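Local coordinates for protein toll (Drosophila melanogaster, PDB 4LXR) that serves as a leucine-rich-repeat cell-surface receptor for the cleaved cytokine Spaetzle C-106, triggering antifungal signalling and setting dorsal-ventral polarity in the fly embryo, at residues S99-L103 against L125-R129; L241-I247 against H264-E270; S494-V500 against N524-D530. All coordinates share one frame; numbering follows the deposited sequence.

Contact 1. Residues S99-L103 against L125-R129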
loop_
_atom_site.group_PDB
_atom_site.type_symbol
_atom_site.label_atom_id
_atom_site.label_comp_id
_atom_site.label_asym_id
_atom_site.label_seq_id
_atom_site.Cartn_x
_atom_site.Cartn_y
_atom_site.Cartn_z
ATOM N N SER A 99 -33.363 -23.626 -26.639
ATOM C CA SER A 99 -32.367 -24.573 -26.135
ATOM C C SER A 99 -31.335 -23.991 -25.174
ATOM O O SER A 99 -30.136 -23.965 -25.473
ATOM C CB SER A 99 -31.660 -25.255 -27.308
ATOM O OG SER A 99 -30.921 -24.317 -28.064
ATOM N N PRO A 100 -31.789 -23.505 -24.017
ATOM C CA PRO A 100 -30.800 -23.034 -23.051
ATOM C C PRO A 100 -30.042 -24.221 -22.465
ATOM O O PRO A 100 -30.559 -25.327 -22.468
ATOM C CB PRO A 100 -31.670 -22.394 -21.970
ATOM C CG PRO A 100 -32.921 -23.198 -22.006
ATOM C CD PRO A 100 -33.155 -23.447 -23.477
ATOM N N THR A 101 -28.842 -23.974 -21.962
ATOM C CA THR A 101 -27.988 -24.986 -21.352
ATOM C C THR A 101 -28.144 -24.932 -19.823
ATOM O O THR A 101 -27.970 -25.925 -19.098
ATOM C CB THR A 101 -26.513 -24.677 -21.744
ATOM O OG1 THR A 101 -26.218 -25.294 -23.000
ATOM C CG2 THR A 101 -25.511 -25.165 -20.697
ATOM N N THR A 102 -28.474 -23.738 -19.349
ATOM C CA THR A 102 -28.442 -23.413 -17.939
ATOM C C THR A 102 -29.705 -22.646 -17.601
ATOM O O THR A 102 -30.058 -21.687 -18.286
ATOM C CB THR A 102 -27.207 -22.541 -17.615
ATOM O OG1 THR A 102 -26.026 -23.327 -17.775
ATOM C CG2 THR A 102 -27.240 -21.992 -16.193
ATOM N N LEU A 103 -30.399 -23.097 -16.563
ATOM C CA LEU A 103 -31.514 -22.343 -15.989
ATOM C C LEU A 103 -31.207 -22.075 -14.527
ATOM O O LEU A 103 -30.950 -23.015 -13.754
ATOM C CB LEU A 103 -32.842 -23.113 -16.090
ATOM C CG LEU A 103 -34.049 -22.437 -15.398
ATOM C CD1 LEU A 103 -34.385 -21.056 -16.008
ATOM C CD2 LEU A 103 -35.316 -23.355 -15.392
ATOM N N LEU A 125 -31.543 -29.653 -20.137
ATOM C CA LEU A 125 -30.625 -28.765 -19.400
ATOM C C LEU A 125 -29.387 -29.488 -18.875
ATOM O O LEU A 125 -29.464 -30.644 -18.443
ATOM C CB LEU A 125 -31.327 -28.081 -18.215
ATOM C CG LEU A 125 -32.426 -27.032 -18.446
ATOM C CD1 LEU A 125 -33.041 -26.696 -17.110
ATOM C CD2 LEU A 125 -31.892 -25.733 -19.146
ATOM N N LYS A 126 -28.248 -28.800 -18.914
ATOM C CA LYS A 126 -27.015 -29.336 -18.341
ATOM C C LYS A 126 -26.815 -28.787 -16.949
ATOM O O LYS A 126 -26.106 -29.357 -16.130
ATOM C CB LYS A 126 -25.802 -29.018 -19.223
ATOM C CG LYS A 126 -25.606 -30.020 -20.355
ATOM C CD LYS A 126 -25.479 -29.322 -21.692
ATOM C CE LYS A 126 -25.239 -30.332 -22.815
ATOM N NZ LYS A 126 -25.677 -29.814 -24.148
ATOM N N ARG A 127 -27.461 -27.671 -16.669
ATOM C CA ARG A 127 -27.185 -26.985 -15.427
ATOM C C ARG A 127 -28.454 -26.359 -14.902
ATOM O O ARG A 127 -29.168 -25.692 -15.628
ATOM C CB ARG A 127 -26.083 -25.919 -15.632
ATOM C CG ARG A 127 -25.726 -25.185 -14.328
ATOM C CD ARG A 127 -24.367 -24.460 -14.349
ATOM N NE ARG A 127 -24.007 -24.040 -12.993
ATOM C CZ ARG A 127 -22.880 -23.420 -12.654
ATOM N NH1 ARG A 127 -21.971 -23.125 -13.582
ATOM N NH2 ARG A 127 -22.667 -23.090 -11.379
ATOM N N PHE A 128 -28.732 -26.554 -13.623
ATOM C CA PHE A 128 -29.949 -25.999 -13.053
ATOM C C PHE A 128 -29.645 -25.534 -11.655
ATOM O O PHE A 128 -28.970 -26.240 -10.919
ATOM C CB PHE A 128 -31.074 -27.056 -13.049
ATOM C CG PHE A 128 -32.283 -26.666 -12.242
ATOM C CD1 PHE A 128 -33.123 -25.634 -12.669
ATOM C CD2 PHE A 128 -32.602 -27.352 -11.066
ATOM C CE1 PHE A 128 -34.262 -25.275 -11.933
ATOM C CE2 PHE A 128 -33.752 -27.011 -10.315
ATOM C CZ PHE A 128 -34.576 -25.964 -10.740
ATOM N N ARG A 129 -30.136 -24.349 -11.291
ATOM C CA ARG A 129 -29.995 -23.854 -9.926
ATOM C C ARG A 129 -31.323 -23.332 -9.414
ATOM O O ARG A 129 -31.996 -22.564 -10.096
ATOM C CB ARG A 129 -28.943 -22.738 -9.822
ATOM C CG ARG A 129 -29.078 -21.956 -8.498
ATOM C CD ARG A 129 -27.754 -21.289 -8.031
ATOM N NE ARG A 129 -27.403 -20.096 -8.791
ATOM C CZ ARG A 129 -27.862 -18.859 -8.562
ATOM N NH1 ARG A 129 -28.752 -18.607 -7.592
ATOM N NH2 ARG A 129 -27.423 -17.857 -9.326
HETATM O O HOH W 1 -28.333 -27.935 -22.962
#

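Contact 2. Residues L241-I247 against H264-E270. With NAG (2-acetamido-2-deoxy-beta-D-glucopyranose), chain J.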
loop_
_atom_site.group_PDB
_atom_site.type_symbol
_atom_site.label_atom_id
_atom_site.label_comp_id
_atom_site.label_asym_id
_atom_site.label_seq_id
_atom_site.Cartn_x
_atom_site.Cartn_y
_atom_site.Cartn_z
ATOM N N LEU A 241 -13.940 -43.108 -0.301
ATOM C CA LEU A 241 -13.562 -42.059 -1.247
ATOM C C LEU A 241 -12.138 -42.281 -1.730
ATOM O O LEU A 241 -11.277 -41.438 -1.510
ATOM C CB LEU A 241 -13.680 -40.680 -0.588
ATOM C CG LEU A 241 -15.089 -40.283 -0.149
ATOM C CD1 LEU A 241 -15.095 -39.016 0.708
ATOM C CD2 LEU A 241 -15.990 -40.099 -1.361
ATOM N N THR A 242 -11.887 -43.411 -2.385
ATOM C CA THR A 242 -10.518 -43.799 -2.712
ATOM C C THR A 242 -9.862 -42.931 -3.778
ATOM O O THR A 242 -8.636 -42.867 -3.851
ATOM C CB THR A 242 -10.419 -45.279 -3.124
ATOM O OG1 THR A 242 -11.344 -45.540 -4.186
ATOM C CG2 THR A 242 -10.742 -46.175 -1.938
ATOM N N ASN A 243 -10.667 -42.272 -4.602
ATOM C CA ASN A 243 -10.133 -41.408 -5.648
ATOM C C ASN A 243 -10.192 -39.907 -5.326
ATOM O O ASN A 243 -9.882 -39.066 -6.178
ATOM C CB ASN A 243 -10.841 -41.699 -6.977
ATOM C CG ASN A 243 -10.471 -43.060 -7.545
ATOM O OD1 ASN A 243 -9.315 -43.468 -7.480
ATOM N ND2 ASN A 243 -11.457 -43.770 -8.092
ATOM N N VAL A 244 -10.599 -39.564 -4.109
ATOM C CA VAL A 244 -10.735 -38.151 -3.752
ATOM C C VAL A 244 -9.380 -37.414 -3.817
ATOM O O VAL A 244 -8.350 -37.945 -3.412
ATOM C CB VAL A 244 -11.432 -37.961 -2.382
ATOM C CG1 VAL A 244 -10.501 -38.340 -1.201
ATOM C CG2 VAL A 244 -11.940 -36.543 -2.247
ATOM N N THR A 245 -9.383 -36.220 -4.396
ATOM C CA THR A 245 -8.169 -35.412 -4.494
ATOM C C THR A 245 -8.231 -34.114 -3.677
ATOM O O THR A 245 -7.195 -33.519 -3.369
ATOM C CB THR A 245 -7.865 -35.049 -5.947
ATOM O OG1 THR A 245 -8.853 -34.120 -6.414
ATOM C CG2 THR A 245 -7.857 -36.320 -6.839
ATOM N N ASP A 246 -9.432 -33.644 -3.360
ATOM C CA ASP A 246 -9.569 -32.405 -2.584
ATOM C C ASP A 246 -10.564 -32.608 -1.449
ATOM O O ASP A 246 -11.702 -33.033 -1.668
ATOM C CB ASP A 246 -10.040 -31.214 -3.442
ATOM C CG ASP A 246 -8.997 -30.756 -4.473
ATOM O OD1 ASP A 246 -8.480 -31.600 -5.238
ATOM O OD2 ASP A 246 -8.695 -29.537 -4.523
ATOM N N ILE A 247 -10.128 -32.280 -0.237
ATOM C CA ILE A 247 -10.972 -32.355 0.926
ATOM C C ILE A 247 -10.947 -31.038 1.682
ATOM O O ILE A 247 -9.872 -30.505 1.990
ATOM C CB ILE A 247 -10.534 -33.504 1.848
ATOM C CG1 ILE A 247 -10.808 -34.853 1.173
ATOM C CG2 ILE A 247 -11.270 -33.424 3.153
ATOM C CD1 ILE A 247 -10.295 -36.081 1.967
ATOM N N HIS A 264 -6.733 -44.202 3.513
ATOM C CA HIS A 264 -7.314 -44.825 2.323
ATOM C C HIS A 264 -7.505 -43.852 1.166
ATOM O O HIS A 264 -8.033 -44.221 0.115
ATOM C CB HIS A 264 -8.638 -45.506 2.670
ATOM C CG HIS A 264 -8.488 -46.627 3.647
ATOM N ND1 HIS A 264 -8.919 -46.538 4.954
ATOM C CD2 HIS A 264 -7.923 -47.850 3.518
ATOM C CE1 HIS A 264 -8.640 -47.668 5.582
ATOM N NE2 HIS A 264 -8.032 -48.478 4.733
ATOM N N ASN A 265 -7.063 -42.613 1.357
ATOM C CA ASN A 265 -7.188 -41.591 0.333
ATOM C C ASN A 265 -5.817 -41.199 -0.217
ATOM O O ASN A 265 -5.278 -40.131 0.122
ATOM C CB ASN A 265 -7.897 -40.370 0.908
ATOM C CG ASN A 265 -9.077 -40.744 1.774
ATOM O OD1 ASN A 265 -8.976 -40.772 2.996
ATOM N ND2 ASN A 265 -10.206 -41.057 1.140
ATOM N N LYS A 266 -5.269 -42.067 -1.064
ATOM C CA LYS A 266 -3.889 -41.959 -1.554
ATOM C C LYS A 266 -3.755 -41.194 -2.873
ATOM O O LYS A 266 -2.736 -41.285 -3.560
ATOM C CB LYS A 266 -3.289 -43.363 -1.722
ATOM C CG LYS A 266 -2.965 -44.048 -0.410
ATOM C CD LYS A 266 -2.050 -43.162 0.450
ATOM C CE LYS A 266 -1.527 -43.942 1.649
ATOM N NZ LYS A 266 -1.037 -43.029 2.707
ATOM N N HIS A 267 -4.793 -40.460 -3.236
ATOM C CA HIS A 267 -4.743 -39.617 -4.409
ATOM C C HIS A 267 -4.943 -38.168 -4.015
ATOM O O HIS A 267 -5.127 -37.308 -4.877
ATOM C CB HIS A 267 -5.784 -40.067 -5.438
ATOM C CG HIS A 267 -5.426 -41.358 -6.100
ATOM N ND1 HIS A 267 -4.343 -41.473 -6.943
ATOM C CD2 HIS A 267 -5.968 -42.596 -6.008
ATOM C CE1 HIS A 267 -4.244 -42.723 -7.362
ATOM N NE2 HIS A 267 -5.217 -43.424 -6.809
ATOM N N LEU A 268 -4.916 -37.911 -2.708
ATOM C CA LEU A 268 -5.105 -36.552 -2.194
ATOM C C LEU A 268 -4.114 -35.602 -2.845
ATOM O O LEU A 268 -2.922 -35.896 -2.942
ATOM C CB LEU A 268 -4.925 -36.489 -0.676
ATOM C CG LEU A 268 -6.078 -36.909 0.236
ATOM C CD1 LEU A 268 -5.655 -36.802 1.702
ATOM C CD2 LEU A 268 -7.303 -36.054 -0.042
ATOM N N ASN A 269 -4.627 -34.475 -3.309
ATOM C CA ASN A 269 -3.809 -33.440 -3.901
ATOM C C ASN A 269 -3.819 -32.154 -3.056
ATOM O O ASN A 269 -2.850 -31.403 -3.041
ATOM C CB ASN A 269 -4.290 -33.163 -5.341
ATOM C CG ASN A 269 -3.564 -32.002 -5.985
ATOM O OD1 ASN A 269 -4.115 -30.907 -6.101
ATOM N ND2 ASN A 269 -2.310 -32.227 -6.393
ATOM N N GLU A 270 -4.920 -31.909 -2.352
ATOM C CA GLU A 270 -5.061 -30.692 -1.553
ATOM C C GLU A 270 -5.981 -30.964 -0.373
ATOM O O GLU A 270 -7.058 -31.541 -0.544
ATOM C CB GLU A 270 -5.607 -29.516 -2.396
ATOM C CG GLU A 270 -6.074 -28.296 -1.564
ATOM C CD GLU A 270 -6.077 -26.963 -2.338
ATOM O OE1 GLU A 270 -6.260 -25.899 -1.701
ATOM O OE2 GLU A 270 -5.889 -26.968 -3.573
HETATM C C1 NAG J . -11.054 -45.117 -8.424
HETATM C C2 NAG J . -10.151 -45.419 -9.614
HETATM C C3 NAG J . -10.169 -46.907 -9.929
HETATM C C4 NAG J . -9.720 -47.679 -8.694
HETATM C C5 NAG J . -10.622 -47.329 -7.510
HETATM C C6 NAG J . -10.181 -47.980 -6.221
HETATM C C7 NAG J . -9.685 -43.719 -11.299
HETATM C C8 NAG J . -10.192 -42.969 -12.491
HETATM N N2 NAG J . -10.516 -44.626 -10.780
HETATM O O3 NAG J . -9.303 -47.176 -11.026
HETATM O O4 NAG J . -9.741 -49.085 -8.926
HETATM O O5 NAG J . -10.626 -45.908 -7.282
HETATM O O6 NAG J . -11.277 -48.166 -5.336
HETATM O O7 NAG J . -8.569 -43.513 -10.828
HETATM O O HOH W 2 -7.540 -40.584 -2.632
HETATM O O HOH W 3 -6.524 -44.302 -2.580
HETATM O O HOH W 4 -6.885 -30.592 -7.058
#

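Contact 3. Residues S494-V500 against N524-D530. With NAG (2-acetamido-2-deoxy-beta-D-glucopyranose), chain F.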
loop_
_atom_site.group_PDB
_atom_site.type_symbol
_atom_site.label_atom_id
_atom_site.label_comp_id
_atom_site.label_asym_id
_atom_site.label_seq_id
_atom_site.Cartn_x
_atom_site.Cartn_y
_atom_site.Cartn_z
ATOM N N SER A 494 23.577 1.778 -8.555
ATOM C CA SER A 494 22.582 0.970 -9.261
ATOM C C SER A 494 21.939 1.676 -10.467
ATOM O O SER A 494 21.570 2.851 -10.401
ATOM C CB SER A 494 21.499 0.473 -8.302
ATOM O OG SER A 494 20.455 -0.141 -9.032
ATOM N N GLN A 495 21.784 0.932 -11.558
ATOM C CA GLN A 495 21.251 1.482 -12.799
ATOM C C GLN A 495 19.831 0.999 -13.072
ATOM O O GLN A 495 19.357 1.053 -14.206
ATOM C CB GLN A 495 22.166 1.109 -13.971
ATOM C CG GLN A 495 23.388 2.009 -14.133
ATOM C CD GLN A 495 23.138 3.155 -15.103
ATOM O OE1 GLN A 495 22.175 3.910 -14.959
ATOM N NE2 GLN A 495 23.999 3.279 -16.110
ATOM N N ASN A 496 19.162 0.538 -12.019
ATOM C CA ASN A 496 17.838 -0.067 -12.117
ATOM C C ASN A 496 16.785 0.758 -11.369
ATOM O O ASN A 496 16.022 0.227 -10.574
ATOM C CB ASN A 496 17.893 -1.496 -11.561
ATOM C CG ASN A 496 16.610 -2.285 -11.807
ATOM O OD1 ASN A 496 15.867 -2.020 -12.755
ATOM N ND2 ASN A 496 16.349 -3.263 -10.943
ATOM N N ARG A 497 16.771 2.064 -11.623
ATOM C CA ARG A 497 15.756 2.976 -11.082
ATOM C C ARG A 497 15.636 2.921 -9.562
ATOM O O ARG A 497 14.538 2.818 -9.018
ATOM C CB ARG A 497 14.390 2.746 -11.747
ATOM C CG ARG A 497 14.408 2.925 -13.272
ATOM C CD ARG A 497 13.056 3.366 -13.826
ATOM N NE ARG A 497 11.956 2.542 -13.326
ATOM C CZ ARG A 497 11.525 1.423 -13.903
ATOM N NH1 ARG A 497 10.517 0.748 -13.366
ATOM N NH2 ARG A 497 12.097 0.975 -15.015
ATOM N N LEU A 498 16.777 3.018 -8.887
ATOM C CA LEU A 498 16.827 2.866 -7.445
ATOM C C LEU A 498 16.104 3.987 -6.710
ATOM O O LEU A 498 16.360 5.177 -6.937
ATOM C CB LEU A 498 18.275 2.758 -6.945
ATOM C CG LEU A 498 18.426 2.580 -5.426
ATOM C CD1 LEU A 498 17.647 1.349 -4.909
ATOM C CD2 LEU A 498 19.897 2.502 -5.029
ATOM N N HIS A 499 15.193 3.580 -5.833
ATOM C CA HIS A 499 14.513 4.480 -4.925
ATOM C C HIS A 499 14.874 4.138 -3.479
ATOM O O HIS A 499 14.665 3.011 -3.009
ATOM C CB HIS A 499 13.003 4.398 -5.121
ATOM C CG HIS A 499 12.513 5.109 -6.345
ATOM N ND1 HIS A 499 12.621 4.573 -7.611
ATOM C CD2 HIS A 499 11.908 6.311 -6.496
ATOM C CE1 HIS A 499 12.100 5.414 -8.489
ATOM N NE2 HIS A 499 11.661 6.478 -7.838
ATOM N N VAL A 500 15.416 5.128 -2.786
ATOM C CA VAL A 500 15.843 4.981 -1.411
ATOM C C VAL A 500 14.966 5.860 -0.541
ATOM O O VAL A 500 14.764 7.032 -0.851
ATOM C CB VAL A 500 17.309 5.407 -1.257
ATOM C CG1 VAL A 500 17.770 5.239 0.197
ATOM C CG2 VAL A 500 18.189 4.608 -2.214
ATOM N N ASN A 524 26.825 7.073 -14.168
ATOM C CA ASN A 524 25.871 7.812 -14.989
ATOM C C ASN A 524 24.437 7.328 -14.786
ATOM O O ASN A 524 23.664 7.207 -15.737
ATOM C CB ASN A 524 26.266 7.722 -16.465
ATOM C CG ASN A 524 25.578 8.768 -17.320
ATOM O OD1 ASN A 524 24.683 8.453 -18.106
ATOM N ND2 ASN A 524 25.986 10.023 -17.161
ATOM N N ASN A 525 24.090 7.051 -13.533
ATOM C CA ASN A 525 22.756 6.573 -13.189
ATOM C C ASN A 525 21.882 7.688 -12.618
ATOM O O ASN A 525 22.322 8.834 -12.500
ATOM C CB ASN A 525 22.855 5.418 -12.187
ATOM C CG ASN A 525 23.588 5.810 -10.909
ATOM O OD1 ASN A 525 24.363 6.770 -10.889
ATOM N ND2 ASN A 525 23.346 5.062 -9.836
ATOM N N LEU A 526 20.641 7.356 -12.276
ATOM C CA LEU A 526 19.797 8.287 -11.537
ATOM C C LEU A 526 19.097 7.599 -10.366
ATOM O O LEU A 526 18.288 6.685 -10.554
ATOM C CB LEU A 526 18.775 8.967 -12.445
ATOM C CG LEU A 526 17.807 9.891 -11.695
ATOM C CD1 LEU A 526 18.561 10.934 -10.903
ATOM C CD2 LEU A 526 16.843 10.555 -12.658
ATOM N N VAL A 527 19.415 8.058 -9.160
ATOM C CA VAL A 527 18.859 7.503 -7.934
ATOM C C VAL A 527 17.985 8.525 -7.225
ATOM O O VAL A 527 18.420 9.641 -6.978
ATOM C CB VAL A 527 19.984 7.098 -6.971
ATOM C CG1 VAL A 527 19.412 6.385 -5.748
ATOM C CG2 VAL A 527 20.999 6.218 -7.693
ATOM N N HIS A 528 16.753 8.147 -6.900
ATOM C CA HIS A 528 15.874 9.005 -6.105
ATOM C C HIS A 528 16.079 8.733 -4.625
ATOM O O HIS A 528 16.196 7.580 -4.212
ATOM C CB HIS A 528 14.406 8.771 -6.460
ATOM C CG HIS A 528 14.069 9.071 -7.887
ATOM N ND1 HIS A 528 13.393 10.213 -8.270
ATOM C CD2 HIS A 528 14.308 8.379 -9.026
ATOM C CE1 HIS A 528 13.239 10.212 -9.581
ATOM N NE2 HIS A 528 13.784 9.111 -10.064
ATOM N N VAL A 529 16.126 9.795 -3.824
ATOM C CA VAL A 529 16.275 9.658 -2.376
ATOM C C VAL A 529 15.272 10.541 -1.640
ATOM O O VAL A 529 15.265 11.759 -1.810
ATOM C CB VAL A 529 17.696 10.037 -1.892
ATOM C CG1 VAL A 529 17.838 9.729 -0.415
ATOM C CG2 VAL A 529 18.763 9.305 -2.698
ATOM N N ASP A 530 14.434 9.924 -0.812
ATOM C CA ASP A 530 13.433 10.664 -0.056
ATOM C C ASP A 530 13.978 11.079 1.310
ATOM O O ASP A 530 14.214 10.235 2.165
ATOM C CB ASP A 530 12.170 9.816 0.109
ATOM C CG ASP A 530 10.980 10.634 0.555
ATOM O OD1 ASP A 530 11.189 11.721 1.135
ATOM O OD2 ASP A 530 9.834 10.193 0.332
HETATM C C1 NAG F . 9.067 6.890 2.233
HETATM C C2 NAG F . 8.077 7.175 1.091
HETATM C C3 NAG F . 7.028 8.207 1.524
HETATM C C4 NAG F . 6.430 7.866 2.885
HETATM C C5 NAG F . 7.551 7.585 3.877
HETATM C C6 NAG F . 7.058 7.189 5.250
HETATM C C7 NAG F . 8.659 7.081 -1.298
HETATM C C8 NAG F . 7.713 5.924 -1.398
HETATM N N2 NAG F . 8.783 7.638 -0.089
HETATM O O3 NAG F . 6.005 8.258 0.537
HETATM O O4 NAG F . 5.714 8.979 3.414
HETATM O O5 NAG F . 8.359 6.511 3.389
HETATM O O6 NAG F . 6.354 5.956 5.205
HETATM O O7 NAG F . 9.278 7.503 -2.270
HETATM O O HOH W 5 18.800 4.229 -10.104
#

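Contact 1. Residues S99-L103 against L125-R129
Thr101 O takes two backbone N-H groups of 125-129 at once: Lys126 N at 2.9 Å and Arg127 N through a weaker, bent bond. Beyond this fork the pairing is regular parallel beta. Leu103 N gives a nearly straight bond to Arg127 O (3.0 Å), and Arg129 N reaches Leu103 O in the carbonyl plane at 2.9 Å. Arg127 O, besides taking Leu103 N, is approached by the CA hydrogen of Thr102, CA to O 3.3 Å. One such strand per coil is the hallmark of a leucine-rich-repeat solenoid.

Leu125 and Leu103 carry the apolar contacts. Leu125 brings CD1 to within 3.7 Å of Leu103 CB, while its other methyl, CD2, lies 4.0 Å from Pro100 CG. Leu103 and Phe128 both set CG anti to the backbone N (chi1 175° and 169°), which lays them side by side, pointing the same way, with Leu103 CD2 at 4.1 Å from Phe128 CE1.

On the other face Thr102 OG1 packs 3.4 Å from Arg127 CB. The extended Arg127 chain then runs on to the ligand: NH1 bonds Gly3 O of one Spaetzle chain and NH2 bonds Thr105 OG1 of the other.

Strand 74-78 flanks 102-106 on one side and strand 151-155 flanks 127-131 on the other, so both pairing strands are interior members of the parallel array.

Contact 2. Residues L241-I247 against H264-E270
The His267 ring turns its CD2 edge to Thr242 O, which lies in the ring plane 3.4 Å away, while its ND1 bonds Glu293 of the following coil. The two segments are matching loop-to-strand entries of successive coils of the leucine-rich-repeat solenoid, laid side by side. The Asn265 amide holds Leu241 O in its own plane (ND2 to O 2.9 Å), yet ND2 stands above the carbonyl plane of Leu241; Val244 N comes to the same oxygen from the opposite face, closing a type I turn. Asn265 ND2 also bonds Phe238 O. The Asp246 and Glu270 carboxylates are turned 37° against each other, OD2 and OE2 3.9 Å apart, a like-charge approach probably tempered by the salt bridge of Glu270 OE1 to Arg272.

Backbone pairing begins where Thr245 O takes both Asn269 N, at 2.7 Å on a lone pair, and Glu270 N; Ile247 N then bonds Glu270 O. Beneath, Ile247 has CG1 anti to the carbonyl carbon (chi1 -68°), which carries CD1 to 3.6 Å from Leu268 CD2.

Where the backbones part, two waters bridge them: one donates to Thr242 O and Val244 O and accepts from His267 N (2.8 Å), the other donates to Thr242 O and His264 O, accepting from Lys266 N. Asn243 ND2 is joined covalently to C1 of an N-acetylglucosamine, whose O6 shares a hydrogen bond with Thr242 OG1 at 2.9 Å.

Contact 3. Residues S494-V500 against N524-D530
His499 and His528 both set CG anti to the carbonyl carbon (chi1 -76° and -61°), sending their rings out side by side from paired strand positions. The planes are only 3° apart and the centroids 4.4 Å, but the rings, slid apart, barely overlap: His499 NE2 sits over the rim of one His528 face, 3.5 Å from His528 CD2. From another edge of the ring His499 ND1 donates to Arg497 O at 3.0 Å, above that carbonyl's plane, which restrains the ring's rotation. With an alanine here, His528 is likely to lose the near-parallel ring beside it and Arg497 O its side-chain donor.

The leucine-rich-repeat ladder runs underneath: His528 N to Leu498 O, Val500 N to His528 O (2.9 Å) and Asp530 N to Val500 O. On the core-facing valine side Val527 CG1 packs against both Leu498 CG (3.9 Å) and Val500 CG2. Where the strands diverge, Asn525 ND2 gives a straight bond to Ser494 O (2.9 Å) and another to Phe492 O.

Asp530 OD2 accepts from N2 of an N-acetylglucosamine at 2.8 Å. The NE2 atoms of His499 and His528 are 4.0 Å apart, so simultaneous protonation of both rings would probably be disfavoured.

The three contacts follow one another along the chain, each joining adjacent coils of the same solenoid of the receptor's extracellular part. Contacts 1 and 2 lie closest, about 30 Å between centres and about 17 Å between nearest atoms; contact 3 is about 58 Å from contact 1 and about 51 Å from contact 2, centre to centre. Their relation to the ligand fades along this course: contact 1 meets both Spaetzle chains, contact 2 packs Asp246 on Gln62 of one, and contact 3 touches neither; sugars are met at contacts 2 and 3. Contacts 2 and 3 share a device, Asn265 and Asn525 each gripping two carbonyls of the preceding coil.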